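Local coordinates for sugar ABC transporter (Sugar-binding protein) (Bacillus halodurans, PDB 4YO7) that probably serves as the solute-binding protein of a sugar ABC transporter and binds myo-inositol, at residues E160-L165 against D198-V203; E188-I193 against A231-N236. All coordinates share one frame; numbering follows the deposited sequence.

Contact 1 of 2, residues E160-L165 against D198-V203; sequences EVAKLL and DGLEVV. With NA (sodium ion), chain G.
Leu-165 and Leu-200 meet because each swings its CG anti to its own carbonyl carbon (chi1 -66° and -63°), which sends the two branched ends into the gap between helix 150-164 and the edge strand 200-207. This is helix-on-sheet packing in one alpha/beta domain of a periplasmic binding protein, and it illustrates how one leucine of an outermost strand can bridge to a helix lying over the sheet. Within 160-165 and 198-203, Leu-200 is the strand residue that touches, and the fork of its side chain makes both contacts. One prong, CD1 of Leu-200, rests against CB of Ala-162 at 3.8 Å, while the other, CD2, meets CD1 of Leu-165 at 4.0 Å. The two leucine side chains cross obliquely, methyl against methyl. At backbone level the gap is wider, with CA of Ala-162 lying 7.8 Å from CA of Leu-200, so the leucine side chain fills the distance. Ile-171 of the neighbouring strand lies against Leu-165.

The same leucine has a second, polar task on its backbone. Its carbonyl oxygen joins those of Ile-194 and His-197 and three waters around a sodium ion, six ligands in all, so the turn leading from helix 181-195 into the strand is tied together by the metal. Asp-198 takes part through the water shell: one sodium-bound water donates to its backbone O at 2.9 Å, and another reaches its OD1 at 3.3 Å. Sodium itself sits 2.4 Å from Leu-200 O.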
loop_
_atom_site.group_PDB
_atom_site.type_symbol
_atom_site.label_atom_id
_atom_site.label_comp_id
_atom_site.label_asym_id
_atom_site.label_seq_id
_atom_site.Cartn_x
_atom_site.Cartn_y
_atom_site.Cartn_z
ATOM N N GLU A 160 14.178 9.563 8.132
ATOM C CA GLU A 160 13.715 10.786 8.774
ATOM C C GLU A 160 13.584 10.552 10.279
ATOM O O GLU A 160 13.971 11.408 11.087
ATOM C CB GLU A 160 12.390 11.248 8.156
ATOM C CG GLU A 160 11.853 12.544 8.734
ATOM C CD GLU A 160 12.745 13.750 8.499
ATOM O OE1 GLU A 160 13.654 13.714 7.633
ATOM O OE2 GLU A 160 12.545 14.754 9.216
ATOM N N VAL A 161 13.081 9.384 10.677
ATOM C CA VAL A 161 12.971 9.084 12.107
ATOM C C VAL A 161 14.357 9.102 12.749
ATOM O O VAL A 161 14.540 9.639 13.843
ATOM C CB VAL A 161 12.262 7.708 12.356
ATOM C CG1 VAL A 161 12.349 7.305 13.809
ATOM C CG2 VAL A 161 10.819 7.769 11.915
ATOM N N ALA A 162 15.338 8.525 12.064
ATOM C CA ALA A 162 16.718 8.532 12.559
ATOM C C ALA A 162 17.234 9.966 12.754
ATOM O O ALA A 162 17.873 10.258 13.765
ATOM C CB ALA A 162 17.620 7.789 11.611
ATOM N N LYS A 163 16.950 10.845 11.799
ATOM C CA LYS A 163 17.345 12.249 11.942
ATOM C C LYS A 163 16.706 12.873 13.169
ATOM O O LYS A 163 17.372 13.580 13.931
ATOM C CB LYS A 163 16.984 13.048 10.691
ATOM C CG LYS A 163 17.881 12.723 9.527
ATOM C CD LYS A 163 17.438 13.401 8.243
ATOM C CE LYS A 163 18.161 12.815 7.026
ATOM N NZ LYS A 163 17.597 13.287 5.720
ATOM N N LEU A 164 15.430 12.589 13.388
ATOM C CA LEU A 164 14.720 13.165 14.514
ATOM C C LEU A 164 15.263 12.657 15.846
ATOM O O LEU A 164 15.227 13.370 16.849
ATOM C CB LEU A 164 13.238 12.862 14.396
ATOM C CG LEU A 164 12.453 13.513 13.260
ATOM C CD1 LEU A 164 11.092 12.868 13.109
ATOM C CD2 LEU A 164 12.282 14.992 13.503
ATOM N N LEU A 165 15.787 11.435 15.845
ATOM C CA LEU A 165 16.346 10.823 17.050
ATOM C C LEU A 165 17.842 11.098 17.238
ATOM O O LEU A 165 18.439 10.656 18.229
ATOM C CB LEU A 165 16.132 9.313 17.014
ATOM C CG LEU A 165 14.681 8.825 17.095
ATOM C CD1 LEU A 165 14.626 7.342 16.860
ATOM C CD2 LEU A 165 14.093 9.175 18.454
ATOM N N ASP A 198 24.646 2.603 15.260
ATOM C CA ASP A 198 24.805 1.764 16.441
ATOM C C ASP A 198 23.841 2.121 17.575
ATOM O O ASP A 198 23.456 1.243 18.349
ATOM C CB ASP A 198 26.247 1.835 16.931
ATOM C CG ASP A 198 27.207 1.119 15.993
ATOM O OD1 ASP A 198 26.731 0.316 15.163
ATOM O OD2 ASP A 198 28.426 1.360 16.083
ATOM N N GLY A 199 23.429 3.385 17.659
ATOM C CA GLY A 199 22.524 3.825 18.715
ATOM C C GLY A 199 21.054 3.548 18.446
ATOM O O GLY A 199 20.210 3.769 19.326
ATOM N N LEU A 200 20.743 3.071 17.241
ATOM C CA LEU A 200 19.380 2.663 16.893
ATOM C C LEU A 200 19.248 1.153 17.039
ATOM O O LEU A 200 20.076 0.391 16.538
ATOM C CB LEU A 200 19.020 3.087 15.467
ATOM C CG LEU A 200 18.991 4.582 15.157
ATOM C CD1 LEU A 200 18.699 4.830 13.679
ATOM C CD2 LEU A 200 17.944 5.261 16.013
ATOM N N GLU A 201 18.211 0.734 17.744
ATOM C CA GLU A 201 17.992 -0.677 18.002
ATOM C C GLU A 201 16.503 -1.000 17.952
ATOM O O GLU A 201 15.688 -0.289 18.534
ATOM C CB GLU A 201 18.573 -1.054 19.376
ATOM C CG GLU A 201 18.669 -2.550 19.624
ATOM C CD GLU A 201 19.209 -2.878 21.009
ATOM O OE1 GLU A 201 19.584 -1.938 21.741
ATOM O OE2 GLU A 201 19.255 -4.076 21.361
ATOM N N VAL A 202 16.162 -2.088 17.274
ATOM C CA VAL A 202 14.793 -2.597 17.286
ATOM C C VAL A 202 14.575 -3.339 18.596
ATOM O O VAL A 202 15.234 -4.353 18.866
ATOM C CB VAL A 202 14.511 -3.521 16.086
ATOM C CG1 VAL A 202 13.080 -4.100 16.161
ATOM C CG2 VAL A 202 14.721 -2.770 14.759
ATOM N N VAL A 203 13.674 -2.823 19.429
ATOM C CA VAL A 203 13.392 -3.458 20.714
ATOM C C VAL A 203 12.068 -4.228 20.721
ATOM O O VAL A 203 11.880 -5.109 21.554
ATOM C CB VAL A 203 13.365 -2.436 21.885
ATOM C CG1 VAL A 203 14.747 -1.799 22.050
ATOM C CG2 VAL A 203 12.288 -1.366 21.694
HETATM NA NA NA G . 21.645 -0.207 14.866
HETATM O O HOH W 1 22.762 -1.156 16.879
HETATM O O HOH W 2 23.820 -0.685 13.988
HETATM O O HOH W 3 20.794 -2.392 14.646
#

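Contact 2 of 2, residues E188-I193 against A231-N236; sequences EGNKQI and AVVANN. With INS (1,2,3,4,5,6-hexahydroxy-cyclohexane), chain F.
Asn-190 and Val-233 carry the van der Waals part of this contact, in which helix 181-195 lies over an inner strand of the parallel sheet. The methyl CG1 of Val-233 stands over the face of the Asn-190 amide, displaced from its middle, at 3.9 Å from CG of that residue. It gets there because CG1 is turned anti to the backbone N (chi1 -177°), and the two side chains run antiparallel alongside one another. A buried amide thus turns one face to a methyl group, and Gln-157 of helix 150-164 touches both residues. The amide end of Asn-235 approaches that of Asn-190 more loosely.

Polar interactions fix the pieces on each side. On the helix, NE2 of Gln-192 donates to OE2 of Glu-188 at 3.0 Å, one turn apart; OE2 accepts with its anti lone pair and lies close to the plane of the Gln-192 amide. Past the strand end, the buried amide of Asn-235 is satisfied at both atoms: OD1 accepts from the backbone N of Gly-176, and ND2 is paired with OG1 of Thr-187, just before the helix segment.

The next residue contributes to the ligand pocket. Asn-236 ND2 donates to O3 of the bound inositol at 2.9 Å along a nearly straight line (173°), and the same nitrogen bonds to Phe-210 O. Its OD1 is meanwhile taken by the backbone N of Met-239, making Asn-236 the N-cap of helix 237-249 and restricting the rotation of the amide. Such a placement, with a pocket residue at the C-terminal end of a parallel strand and the start of the following helix, is typical of the alpha/beta domains of periplasmic binding proteins.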
loop_
_atom_site.group_PDB
_atom_site.type_symbol
_atom_site.label_atom_id
_atom_site.label_comp_id
_atom_site.label_asym_id
_atom_site.label_seq_id
_atom_site.Cartn_x
_atom_site.Cartn_y
_atom_site.Cartn_z
ATOM N N GLU A 188 12.076 -4.163 5.955
ATOM C CA GLU A 188 13.466 -4.347 5.547
ATOM C C GLU A 188 14.148 -2.984 5.343
ATOM O O GLU A 188 15.299 -2.790 5.772
ATOM C CB GLU A 188 13.572 -5.211 4.285
ATOM C CG GLU A 188 14.993 -5.275 3.703
ATOM C CD GLU A 188 15.987 -6.001 4.596
ATOM O OE1 GLU A 188 15.564 -6.713 5.547
ATOM O OE2 GLU A 188 17.209 -5.864 4.331
ATOM N N GLY A 189 13.440 -2.032 4.749
ATOM C CA GLY A 189 13.984 -0.697 4.563
ATOM C C GLY A 189 14.229 -0.041 5.913
ATOM O O GLY A 189 15.261 0.593 6.122
ATOM N N ASN A 190 13.272 -0.182 6.826
ATOM C CA ASN A 190 13.475 0.333 8.182
ATOM C C ASN A 190 14.763 -0.243 8.778
ATOM O O ASN A 190 15.611 0.478 9.312
ATOM C CB ASN A 190 12.341 -0.031 9.128
ATOM C CG ASN A 190 11.030 0.670 8.821
ATOM O OD1 ASN A 190 10.955 1.693 8.115
ATOM N ND2 ASN A 190 9.982 0.143 9.403
ATOM N N LYS A 191 14.887 -1.571 8.712
ATOM C CA LYS A 191 16.033 -2.227 9.328
ATOM C C LYS A 191 17.362 -1.882 8.664
ATOM O O LYS A 191 18.402 -1.895 9.329
ATOM C CB LYS A 191 15.826 -3.738 9.353
ATOM C CG LYS A 191 14.715 -4.118 10.323
ATOM C CD LYS A 191 14.605 -5.614 10.554
ATOM C CE LYS A 191 13.546 -5.938 11.603
ATOM N NZ LYS A 191 13.542 -7.387 11.978
ATOM N N GLN A 192 17.350 -1.575 7.373
ATOM C CA GLN A 192 18.594 -1.199 6.701
ATOM C C GLN A 192 19.105 0.125 7.250
ATOM O O GLN A 192 20.327 0.304 7.393
ATOM C CB GLN A 192 18.398 -1.130 5.191
ATOM C CG GLN A 192 18.409 -2.532 4.547
ATOM C CD GLN A 192 18.276 -2.507 3.035
ATOM O OE1 GLN A 192 18.382 -1.454 2.407
ATOM N NE2 GLN A 192 18.065 -3.683 2.440
ATOM N N ILE A 193 18.191 1.036 7.591
ATOM C CA ILE A 193 18.594 2.316 8.174
ATOM C C ILE A 193 19.035 2.081 9.612
ATOM O O ILE A 193 20.020 2.656 10.092
ATOM C CB ILE A 193 17.459 3.377 8.152
ATOM C CG1 ILE A 193 17.015 3.711 6.719
ATOM C CG2 ILE A 193 17.884 4.645 8.921
ATOM C CD1 ILE A 193 18.118 4.201 5.781
ATOM N N ALA A 231 10.571 5.535 19.440
ATOM C CA ALA A 231 9.839 5.715 18.179
ATOM C C ALA A 231 9.045 4.477 17.848
ATOM O O ALA A 231 9.516 3.352 18.046
ATOM C CB ALA A 231 10.783 6.027 17.042
ATOM N N VAL A 232 7.838 4.713 17.342
ATOM C CA VAL A 232 6.971 3.668 16.835
ATOM C C VAL A 232 6.905 3.888 15.338
ATOM O O VAL A 232 6.487 4.948 14.887
ATOM C CB VAL A 232 5.575 3.716 17.469
ATOM C CG1 VAL A 232 4.633 2.704 16.781
ATOM C CG2 VAL A 232 5.686 3.443 18.957
ATOM N N VAL A 233 7.354 2.898 14.580
ATOM C CA VAL A 233 7.507 3.028 13.145
ATOM C C VAL A 233 6.638 1.957 12.497
ATOM O O VAL A 233 6.894 0.761 12.646
ATOM C CB VAL A 233 8.995 2.903 12.733
ATOM C CG1 VAL A 233 9.146 3.100 11.262
ATOM C CG2 VAL A 233 9.820 3.943 13.475
ATOM N N ALA A 234 5.594 2.401 11.809
ATOM C CA ALA A 234 4.559 1.495 11.310
ATOM C C ALA A 234 4.589 1.382 9.807
ATOM O O ALA A 234 4.786 2.369 9.105
ATOM C CB ALA A 234 3.193 1.972 11.762
ATOM N N ASN A 235 4.366 0.172 9.307
ATOM C CA ASN A 235 4.305 -0.064 7.876
ATOM C C ASN A 235 3.169 0.712 7.158
ATOM O O ASN A 235 3.186 0.796 5.915
ATOM C CB ASN A 235 4.092 -1.556 7.565
ATOM C CG ASN A 235 5.316 -2.465 7.773
ATOM O OD1 ASN A 235 5.174 -3.698 7.614
ATOM N ND2 ASN A 235 6.485 -1.920 8.108
ATOM N N ASN A 236 2.125 1.162 7.874
ATOM C CA ASN A 236 1.182 2.086 7.255
ATOM C C ASN A 236 0.576 3.059 8.240
ATOM O O ASN A 236 0.750 2.949 9.455
ATOM C CB ASN A 236 0.063 1.335 6.487
ATOM C CG ASN A 236 -1.071 0.802 7.368
ATOM O OD1 ASN A 236 -0.943 0.624 8.578
ATOM N ND2 ASN A 236 -2.205 0.506 6.714
HETATM C C1 INS F . -2.561 -2.035 1.655
HETATM C C2 INS F . -2.970 -0.879 2.561
HETATM C C3 INS F . -1.715 -0.111 2.976
HETATM C C4 INS F . -0.965 0.434 1.755
HETATM C C5 INS F . -0.599 -0.739 0.821
HETATM C C6 INS F . -1.854 -1.501 0.421
HETATM O O1 INS F . -3.732 -2.779 1.217
HETATM O O2 INS F . -3.831 -0.023 1.812
HETATM O O3 INS F . -2.160 0.975 3.841
HETATM O O4 INS F . 0.261 1.052 2.174
HETATM O O5 INS F . -0.004 -0.195 -0.370
HETATM O O6 INS F . -1.438 -2.653 -0.411
#

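Contacts 1 and 2 lie on the same parallel sheet, their centres about 10 Å apart, and their segments alternate along the chain: helix 181-195, used in contact 2, leads directly into strand 200-207 of contact 1. They share a hydrophobic seam. Val-161 CG1 meets Ala-231 CB at 3.8 Å, so helix 150-164 packs on the inner strand too, and Ala-162 CB meets Ile-193 CG2 at 4.1 Å, joining the two helices. Their outlooks differ. Contact 2 runs toward the inositol pocket, where Asp-262 and Arg-186 also bind the ligand, whereas contact 1 includes a sodium ligand, with the ion about 11 Å from the side chain of Asn-190.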